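Local coordinates for protein Cyclo(L-tyrosyl-L-tyrosyl) synthase (Mycobacterium tuberculosis, PDB 2X9Q) that probably joins two tyrosyl groups delivered by tRNA into cyclo(L-tyrosyl-L-tyrosyl), an intermediate in mycocyclosin biosynthesis, without using ATP, at residues F94-L99 with T152-E157; Y117-V122 with V167-E172; D239-L244 with R274-A279. One frame throughout, in Å; residues are numbered along the deposited sequence.

Interaction 1 of 3, residues F94-L99 with T152-E157; sequences FSRQRL and TTTVNE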
loop_
_atom_site.group_PDB
_atom_site.type_symbol
_atom_site.label_atom_id
_atom_site.label_comp_id
_atom_site.label_asym_id
_atom_site.label_seq_id
_atom_site.Cartn_x
_atom_site.Cartn_y
_atom_site.Cartn_z
ATOM N N PHE A 94 2.356 13.308 -2.885
ATOM C CA PHE A 94 1.214 13.508 -1.971
ATOM C C PHE A 94 1.103 14.913 -1.454
ATOM O O PHE A 94 1.169 15.164 -0.245
ATOM C CB PHE A 94 1.169 12.455 -0.813
ATOM C CG PHE A 94 1.088 11.015 -1.350
ATOM C CD1 PHE A 94 -0.136 10.532 -1.853
ATOM C CD2 PHE A 94 2.231 10.174 -1.372
ATOM C CE1 PHE A 94 -0.237 9.204 -2.371
ATOM C CE2 PHE A 94 2.186 8.856 -1.937
ATOM C CZ PHE A 94 0.903 8.385 -2.403
ATOM N N SER A 95 0.866 15.828 -2.383
ATOM C CA SER A 95 0.662 17.220 -2.049
ATOM C C SER A 95 -0.736 17.317 -1.451
ATOM O O SER A 95 -1.542 16.352 -1.562
ATOM C CB SER A 95 0.756 18.056 -3.358
ATOM O OG SER A 95 -0.461 17.817 -4.111
ATOM N N ARG A 96 -1.043 18.465 -0.829
ATOM C CA ARG A 96 -2.394 18.716 -0.358
ATOM C C ARG A 96 -3.443 18.584 -1.470
ATOM O O ARG A 96 -4.525 18.031 -1.252
ATOM C CB ARG A 96 -2.497 20.141 0.308
ATOM C CG ARG A 96 -1.951 20.161 1.773
ATOM C CD ARG A 96 -2.939 19.540 2.757
ATOM N NE ARG A 96 -4.207 20.240 2.557
ATOM C CZ ARG A 96 -4.483 21.439 3.081
ATOM N NH1 ARG A 96 -5.625 22.056 2.755
ATOM N NH2 ARG A 96 -3.617 22.030 3.935
ATOM N N GLN A 97 -3.180 19.159 -2.615
ATOM C CA GLN A 97 -4.191 19.073 -3.705
ATOM C C GLN A 97 -4.370 17.584 -4.166
ATOM O O GLN A 97 -5.502 17.161 -4.415
ATOM C CB GLN A 97 -3.743 19.931 -4.924
ATOM C CG GLN A 97 -4.809 19.999 -6.111
ATOM C CD GLN A 97 -6.184 20.465 -5.581
ATOM O OE1 GLN A 97 -7.195 19.714 -5.586
ATOM N NE2 GLN A 97 -6.209 21.687 -5.024
ATOM N N ARG A 98 -3.258 16.835 -4.315
ATOM C CA ARG A 98 -3.362 15.446 -4.791
ATOM C C ARG A 98 -4.158 14.634 -3.775
ATOM O O ARG A 98 -4.954 13.808 -4.172
ATOM C CB ARG A 98 -2.002 14.781 -4.976
ATOM C CG ARG A 98 -2.079 13.299 -5.586
ATOM C CD ARG A 98 -2.152 13.488 -7.043
ATOM N NE ARG A 98 -0.789 13.891 -7.371
ATOM C CZ ARG A 98 -0.443 14.597 -8.434
ATOM N NH1 ARG A 98 -1.370 14.981 -9.329
ATOM N NH2 ARG A 98 0.850 14.886 -8.590
ATOM N N LEU A 99 -3.940 14.858 -2.467
ATOM C CA LEU A 99 -4.682 14.111 -1.433
ATOM C C LEU A 99 -6.165 14.459 -1.495
ATOM O O LEU A 99 -7.039 13.596 -1.315
ATOM C CB LEU A 99 -4.125 14.387 -0.040
ATOM C CG LEU A 99 -2.727 13.738 0.211
ATOM C CD1 LEU A 99 -2.129 14.393 1.490
ATOM C CD2 LEU A 99 -2.918 12.182 0.392
ATOM N N THR A 152 -4.837 14.410 7.566
ATOM C CA THR A 152 -5.856 14.769 8.533
ATOM C C THR A 152 -6.640 16.003 8.083
ATOM O O THR A 152 -7.857 15.986 8.160
ATOM C CB THR A 152 -5.270 14.888 9.947
ATOM O OG1 THR A 152 -4.576 13.659 10.199
ATOM C CG2 THR A 152 -6.394 15.165 11.134
ATOM N N THR A 153 -5.976 17.031 7.539
ATOM C CA THR A 153 -6.688 18.228 7.073
ATOM C C THR A 153 -7.612 17.826 5.927
ATOM O O THR A 153 -8.779 18.221 5.882
ATOM C CB THR A 153 -5.660 19.286 6.603
ATOM O OG1 THR A 153 -4.819 19.613 7.721
ATOM C CG2 THR A 153 -6.364 20.633 5.980
ATOM N N THR A 154 -7.075 17.058 4.975
ATOM C CA THR A 154 -7.895 16.533 3.876
ATOM C C THR A 154 -9.220 15.893 4.342
ATOM O O THR A 154 -10.308 16.205 3.832
ATOM C CB THR A 154 -7.079 15.556 3.008
ATOM O OG1 THR A 154 -5.908 16.229 2.509
ATOM C CG2 THR A 154 -7.972 15.111 1.823
ATOM N N VAL A 155 -9.125 15.026 5.318
ATOM C CA VAL A 155 -10.263 14.201 5.751
ATOM C C VAL A 155 -11.267 15.078 6.511
ATOM O O VAL A 155 -12.484 14.887 6.400
ATOM C CB VAL A 155 -9.796 12.975 6.563
ATOM C CG1 VAL A 155 -10.912 12.291 7.297
ATOM C CG2 VAL A 155 -9.012 11.927 5.639
ATOM N N ASN A 156 -10.741 16.061 7.261
ATOM C CA ASN A 156 -11.589 16.965 8.071
ATOM C C ASN A 156 -12.392 17.831 7.093
ATOM O O ASN A 156 -13.578 18.043 7.274
ATOM C CB ASN A 156 -10.706 17.866 8.984
ATOM C CG ASN A 156 -10.142 17.114 10.180
ATOM O OD1 ASN A 156 -10.534 15.995 10.473
ATOM N ND2 ASN A 156 -9.166 17.718 10.854
ATOM N N GLU A 157 -11.717 18.261 6.044
ATOM C CA GLU A 157 -12.316 19.041 4.986
ATOM C C GLU A 157 -13.372 18.303 4.177
ATOM O O GLU A 157 -14.462 18.851 3.877
ATOM C CB GLU A 157 -11.219 19.377 4.025
ATOM C CG GLU A 157 -11.415 20.586 3.233
ATOM C CD GLU A 157 -10.096 21.271 3.081
ATOM O OE1 GLU A 157 -9.550 21.159 1.969
ATOM O OE2 GLU A 157 -9.591 21.874 4.085
HETATM O O HOH W 1 -5.844 18.463 1.105
#
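The guanidinium of R96 lies across the methyl of T153 in plain van der Waals packing: T153 CG2 sits 3.5 Å from R96 CZ, over the centre of one face of the flat group. The arginine chain is bent at both chi2 (-77°) and chi3 (-54°), which brings its end over T153. A second van der Waals contact lies deeper, where T154 CG2 packs 3.6 Å from L99 O and T154 OG1 comes equally close to L99 CB; L99 is buried and also rests on V87 and F115 of the central sheet.

Helices 96-109 and 133-158 lie beside each other on one face of the sheet of a Rossmann-like fold, and this fold as a whole is what cyclodipeptide synthases share with class I aminoacyl-tRNA synthetases. At the start of helix 96-109, S95 is the N-cap, its OG accepting from R98 N at 3.0 Å.

Polar links between the segments pass through one water. It donates to R96 O at 2.7 Å and to T154 OG1 at 2.6 Å, and accepts from R96 NE in the guanidinium plane; T154 OG1 is also bonded to K150 O of its own helix. Electrostatics add a looser term: R96 NH1 stands 4.1 Å from E157 OE1, beyond salt-bridge range, while that carboxylate pairs with R100.

Interaction 2 of 3, residues Y117-V122 with V167-E172; sequences YTDVHV and VRPMSE
Y117 and P169 form the tight end of this contact, a parallel beta bridge with both side chains on the same face of the sheet. The Y117 ring lies over P169, whose CA is 3.8 Å from the ring centroid and 15° off its normal, a CH-pi contact offset toward the rim. V167 CG2 instead meets the ring at its edge, near the plane, 3.5 Å from Y117 CE1. A chi1 of 62° sets the ring between its own backbone N and carbonyl, bringing it alongside the proline. Two backbone bonds flank the bridge: M170 N to Y117 O at 2.9 Å, and the longer Y117 N to R168 O at 3.3 Å.

Past the strand ends, the D119 carboxylate takes over as a two-pronged acceptor. OD1 receives S171 N at 2.9 Å, and OD2 receives S171 OG at 2.6 Å, each through its syn lone pair. One residue thus holds both the backbone and the side chain of S171, fixing the rotation of the carboxylate. Beyond D119 the packing is looser: V120, itself partly exposed, has CG1 3.9 Å from S171 CB and CG2 4.2 Å from M170 CG.

Helix 220-244 meets the residues just past the strand ends: T118 OG1 bonds E233, which may have a critical role in catalysis, and selenomethionine M170 touches E233 and L236. The edge strand 165-169 and its neighbour 112-117 carry helix 133-158 on the Y117 side, where Y117 and V167 pack against I151.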
loop_
_atom_site.group_PDB
_atom_site.type_symbol
_atom_site.label_atom_id
_atom_site.label_comp_id
_atom_site.label_asym_id
_atom_site.label_seq_id
_atom_site.Cartn_x
_atom_site.Cartn_y
_atom_site.Cartn_z
ATOM N N TYR A 117 -1.175 5.880 6.130
ATOM C CA TYR A 117 0.172 6.369 5.882
ATOM C C TYR A 117 1.186 5.496 6.584
ATOM O O TYR A 117 0.979 4.991 7.710
ATOM C CB TYR A 117 0.349 7.876 6.227
ATOM C CG TYR A 117 0.102 8.190 7.685
ATOM C CD1 TYR A 117 -1.183 8.432 8.125
ATOM C CD2 TYR A 117 1.161 8.188 8.650
ATOM C CE1 TYR A 117 -1.454 8.708 9.451
ATOM C CE2 TYR A 117 0.883 8.465 10.029
ATOM C CZ TYR A 117 -0.397 8.776 10.383
ATOM O OH TYR A 117 -0.769 8.964 11.704
ATOM N N THR A 118 2.289 5.286 5.899
ATOM C CA THR A 118 3.287 4.364 6.431
ATOM C C THR A 118 4.126 5.098 7.521
ATOM O O THR A 118 4.685 6.121 7.247
ATOM C CB THR A 118 4.111 3.722 5.312
ATOM O OG1 THR A 118 3.220 2.916 4.535
ATOM C CG2 THR A 118 5.197 2.708 5.927
ATOM N N ASP A 119 4.147 4.606 8.751
ATOM C CA ASP A 119 4.927 5.288 9.785
ATOM C C ASP A 119 5.893 4.295 10.475
ATOM O O ASP A 119 6.216 4.430 11.689
ATOM C CB ASP A 119 3.972 5.930 10.806
ATOM C CG ASP A 119 3.186 4.889 11.550
ATOM O OD1 ASP A 119 2.849 3.816 10.936
ATOM O OD2 ASP A 119 2.875 5.100 12.737
ATOM N N VAL A 120 6.250 3.227 9.772
ATOM C CA VAL A 120 7.100 2.188 10.365
ATOM C C VAL A 120 8.230 1.940 9.359
ATOM O O VAL A 120 8.017 2.077 8.137
ATOM C CB VAL A 120 6.312 0.854 10.586
ATOM C CG1 VAL A 120 5.450 0.969 11.911
ATOM C CG2 VAL A 120 5.479 0.491 9.312
ATOM N N HIS A 121 9.424 1.620 9.869
ATOM C CA HIS A 121 10.619 1.430 9.054
ATOM C C HIS A 121 11.042 2.645 8.237
ATOM O O HIS A 121 11.844 2.472 7.310
ATOM C CB HIS A 121 10.537 0.145 8.145
ATOM C CG HIS A 121 10.156 -1.077 8.934
ATOM N ND1 HIS A 121 11.030 -1.698 9.792
ATOM C CD2 HIS A 121 8.980 -1.745 9.032
ATOM C CE1 HIS A 121 10.417 -2.716 10.384
ATOM N NE2 HIS A 121 9.163 -2.735 9.968
ATOM N N VAL A 122 10.506 3.834 8.560
ATOM C CA VAL A 122 10.908 5.066 7.877
ATOM C C VAL A 122 12.307 5.558 8.304
ATOM O O VAL A 122 13.199 5.802 7.477
ATOM C CB VAL A 122 9.802 6.162 8.042
ATOM C CG1 VAL A 122 10.241 7.454 7.355
ATOM C CG2 VAL A 122 8.529 5.594 7.358
ATOM N N VAL A 167 -8.411 8.262 8.252
ATOM C CA VAL A 167 -6.960 8.200 8.050
ATOM C C VAL A 167 -6.432 7.447 9.235
ATOM O O VAL A 167 -6.939 7.593 10.342
ATOM C CB VAL A 167 -6.250 9.570 7.974
ATOM C CG1 VAL A 167 -6.771 10.608 9.026
ATOM C CG2 VAL A 167 -4.646 9.384 8.071
ATOM N N ARG A 168 -5.428 6.602 9.032
ATOM C CA ARG A 168 -4.749 6.106 10.224
ATOM C C ARG A 168 -3.344 5.656 9.874
ATOM O O ARG A 168 -3.080 5.399 8.727
ATOM C CB ARG A 168 -5.494 4.969 10.866
ATOM C CG ARG A 168 -5.352 3.675 10.147
ATOM C CD ARG A 168 -6.428 2.658 10.694
ATOM N NE ARG A 168 -7.702 2.869 10.003
ATOM C CZ ARG A 168 -8.887 2.363 10.394
ATOM N NH1 ARG A 168 -8.997 1.608 11.471
ATOM N NH2 ARG A 168 -9.972 2.621 9.700
ATOM N N PRO A 169 -2.472 5.569 10.888
ATOM C CA PRO A 169 -1.121 5.114 10.581
ATOM C C PRO A 169 -1.058 3.599 10.409
ATOM O O PRO A 169 -1.799 2.850 11.071
ATOM C CB PRO A 169 -0.318 5.532 11.831
ATOM C CG PRO A 169 -1.339 5.492 12.985
ATOM C CD PRO A 169 -2.714 5.753 12.348
HETATM N N MSE A 170 -0.105 3.128 9.594
HETATM C CA MSE A 170 0.092 1.724 9.423
HETATM C C MSE A 170 0.351 1.000 10.778
HETATM O O MSE A 170 -0.120 -0.177 10.994
HETATM C CB MSE A 170 1.297 1.479 8.398
HETATM C CG MSE A 170 1.523 -0.099 8.089
HETATM SE SE MSE A 170 -0.105 -0.754 7.121
HETATM C CE MSE A 170 0.236 0.156 5.438
ATOM N N SER A 171 1.068 1.641 11.705
ATOM C CA SER A 171 1.380 1.039 13.041
ATOM C C SER A 171 0.132 0.756 13.847
ATOM O O SER A 171 0.157 -0.063 14.700
ATOM C CB SER A 171 2.257 1.993 13.957
ATOM O OG SER A 171 1.595 3.253 14.049
ATOM N N GLU A 172 -0.943 1.460 13.610
ATOM C CA GLU A 172 -2.165 1.177 14.363
ATOM C C GLU A 172 -2.689 -0.271 14.119
ATOM O O GLU A 172 -3.338 -0.858 14.999
ATOM C CB GLU A 172 -3.238 2.150 13.879
ATOM C CG GLU A 172 -4.496 2.122 14.687
ATOM C CD GLU A 172 -5.291 3.438 14.538
ATOM O OE1 GLU A 172 -4.784 4.579 14.874
ATOM O OE2 GLU A 172 -6.427 3.298 14.078
#

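Interaction 3 of 3, residues D239-L244 with R274-A279; sequences DTPAIL and RNQGHA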
loop_
_atom_site.group_PDB
_atom_site.type_symbol
_atom_site.label_atom_id
_atom_site.label_comp_id
_atom_site.label_asym_id
_atom_site.label_seq_id
_atom_site.Cartn_x
_atom_site.Cartn_y
_atom_site.Cartn_z
ATOM N N ASP A 239 -5.281 -8.891 2.598
ATOM C CA ASP A 239 -6.634 -9.114 3.175
ATOM C C ASP A 239 -7.169 -7.966 4.004
ATOM O O ASP A 239 -7.510 -8.160 5.198
ATOM C CB ASP A 239 -6.668 -10.416 3.992
ATOM C CG ASP A 239 -8.097 -11.034 4.034
ATOM O OD1 ASP A 239 -9.117 -10.330 3.662
ATOM O OD2 ASP A 239 -8.232 -12.231 4.367
ATOM N N THR A 240 -7.297 -6.803 3.369
ATOM C CA THR A 240 -7.966 -5.670 3.981
ATOM C C THR A 240 -9.399 -6.045 4.434
ATOM O O THR A 240 -9.827 -5.640 5.520
ATOM C CB THR A 240 -8.010 -4.458 3.024
ATOM O OG1 THR A 240 -6.668 -3.989 2.797
ATOM C CG2 THR A 240 -8.862 -3.266 3.602
ATOM N N PRO A 241 -10.135 -6.873 3.654
ATOM C CA PRO A 241 -11.466 -7.300 4.211
ATOM C C PRO A 241 -11.402 -7.931 5.604
ATOM O O PRO A 241 -12.243 -7.600 6.469
ATOM C CB PRO A 241 -11.944 -8.354 3.162
ATOM C CG PRO A 241 -11.485 -7.655 1.911
ATOM C CD PRO A 241 -9.968 -7.360 2.279
ATOM N N ALA A 242 -10.459 -8.827 5.874
ATOM C CA ALA A 242 -10.236 -9.363 7.229
ATOM C C ALA A 242 -9.844 -8.307 8.247
ATOM O O ALA A 242 -10.331 -8.325 9.360
ATOM C CB ALA A 242 -9.184 -10.478 7.263
ATOM N N ILE A 243 -9.007 -7.359 7.862
ATOM C CA ILE A 243 -8.453 -6.439 8.856
ATOM C C ILE A 243 -9.499 -5.343 9.191
ATOM O O ILE A 243 -9.622 -4.958 10.352
ATOM C CB ILE A 243 -7.202 -5.801 8.227
ATOM C CG1 ILE A 243 -6.116 -6.920 8.065
ATOM C CG2 ILE A 243 -6.747 -4.533 9.034
ATOM C CD1 ILE A 243 -4.904 -6.452 7.150
ATOM N N LEU A 244 -10.192 -4.842 8.175
ATOM C CA LEU A 244 -11.125 -3.712 8.333
ATOM C C LEU A 244 -12.603 -4.140 8.375
ATOM O O LEU A 244 -13.454 -3.308 8.582
ATOM C CB LEU A 244 -10.914 -2.682 7.227
ATOM C CG LEU A 244 -9.569 -1.929 7.327
ATOM C CD1 LEU A 244 -9.445 -0.943 6.180
ATOM C CD2 LEU A 244 -9.499 -1.204 8.685
ATOM N N ARG A 274 -9.434 -13.734 -2.191
ATOM C CA ARG A 274 -10.308 -13.552 -3.372
ATOM C C ARG A 274 -11.109 -12.251 -3.317
ATOM O O ARG A 274 -11.561 -11.775 -4.353
ATOM C CB ARG A 274 -11.306 -14.742 -3.486
ATOM C CG ARG A 274 -12.407 -14.659 -2.372
ATOM C CD ARG A 274 -13.442 -15.835 -2.502
ATOM N NE ARG A 274 -14.083 -15.930 -3.829
ATOM C CZ ARG A 274 -14.936 -15.081 -4.379
ATOM N NH1 ARG A 274 -15.349 -13.919 -3.751
ATOM N NH2 ARG A 274 -15.402 -15.402 -5.631
ATOM N N ASN A 275 -11.228 -11.625 -2.158
ATOM C CA ASN A 275 -11.999 -10.316 -1.999
ATOM C C ASN A 275 -11.107 -9.068 -1.939
ATOM O O ASN A 275 -11.550 -7.908 -1.682
ATOM C CB ASN A 275 -12.852 -10.510 -0.736
ATOM C CG ASN A 275 -13.870 -11.650 -0.913
ATOM O OD1 ASN A 275 -14.459 -11.774 -2.021
ATOM N ND2 ASN A 275 -14.143 -12.401 0.145
ATOM N N GLN A 276 -9.810 -9.313 -2.190
ATOM C CA GLN A 276 -8.828 -8.206 -2.189
ATOM C C GLN A 276 -8.311 -7.918 -3.610
ATOM O O GLN A 276 -7.946 -8.826 -4.350
ATOM C CB GLN A 276 -7.593 -8.615 -1.324
ATOM C CG GLN A 276 -6.450 -7.525 -1.388
ATOM C CD GLN A 276 -6.849 -6.296 -0.629
ATOM O OE1 GLN A 276 -7.267 -6.404 0.516
ATOM N NE2 GLN A 276 -6.720 -5.132 -1.244
ATOM N N GLY A 277 -8.254 -6.658 -4.012
ATOM C CA GLY A 277 -7.659 -6.324 -5.297
ATOM C C GLY A 277 -6.661 -5.181 -5.201
ATOM O O GLY A 277 -6.525 -4.503 -4.149
ATOM N N HIS A 278 -5.980 -4.942 -6.301
ATOM C CA HIS A 278 -5.015 -3.810 -6.372
ATOM C C HIS A 278 -5.304 -3.032 -7.637
ATOM O O HIS A 278 -5.653 -3.643 -8.658
ATOM C CB HIS A 278 -3.568 -4.419 -6.445
ATOM C CG HIS A 278 -2.457 -3.437 -6.675
ATOM N ND1 HIS A 278 -2.392 -2.206 -6.033
ATOM C CD2 HIS A 278 -1.304 -3.553 -7.394
ATOM C CE1 HIS A 278 -1.250 -1.611 -6.363
ATOM N NE2 HIS A 278 -0.575 -2.414 -7.190
ATOM N N ALA A 279 -5.162 -1.698 -7.589
ATOM C CA ALA A 279 -5.184 -0.872 -8.744
ATOM C C ALA A 279 -4.095 0.169 -8.709
ATOM O O ALA A 279 -3.803 0.752 -7.672
ATOM C CB ALA A 279 -6.576 -0.132 -8.925
HETATM O O HOH W 2 -7.109 -2.721 0.215
#
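Q276 OE1 accepts the backbone N of T240 at 2.9 Å, with an N-H...O angle of 148° and the donor nearly in line with the C=O bond. The same oxygen is also met by two carbons, T240 CB at 3.3 Å and P241 CD at 3.4 Å. The glutamine reaches this point by extending CG away from its backbone N and then bending at chi2 (72°).

The other end of the amide is engaged as well. Q276 NE2 donates to G277 O at 3.0 Å, which ties the group back to its own strand, and to a water that in turn donates to T240 OG1. That hydroxyl also bonds L236 O one turn earlier in the helix. With both ends of the amide held, its rotation is well defined.

P241 supplies the apolar share of the contact, its CG 4.1 Å from N275 CB; the same CG comes within 3.6 Å of N275 O in plain van der Waals contact. The helix is kinked here, and A242 N, which has no bond to the turn before, is taken by D239 OD1 at 3.0 Å in an Asx motif.

The axes of helix segment 239-244 and strand segment 276-279 run 118° apart, and the two meet only at the beginning of the strand, whose backbone pairs with strand 249-253. Chemically, a buried glutamine on the sheet serves as a side-chain acceptor for a main-chain N-H at the helix kink; between these two segments the polar bond, more than apolar area, probably fixes how T240 lies against Q276.

How the interactions relate
Interactions 1 and 2 share one side of the fold: helix 133-158 leads into strand 165-169, and T152 and V155 pack against V167. Interaction 2 starts in the sheet, runs on into the loops beyond it and is the largest by buried surface, relying on direct backbone and carboxylate bonds. Interaction 1 joins helices farther from the chain centre, with an exposed arginine and a water in place of direct polar bonds. Interaction 3, on an interior strand away from edge strand 165-169, is linked to interaction 2 by R168 meeting L244, and helix 220-244 serves both neighbourhoods. Its chemistry is intermediate, one direct amide bond supported by water. None of the three is wholly buried.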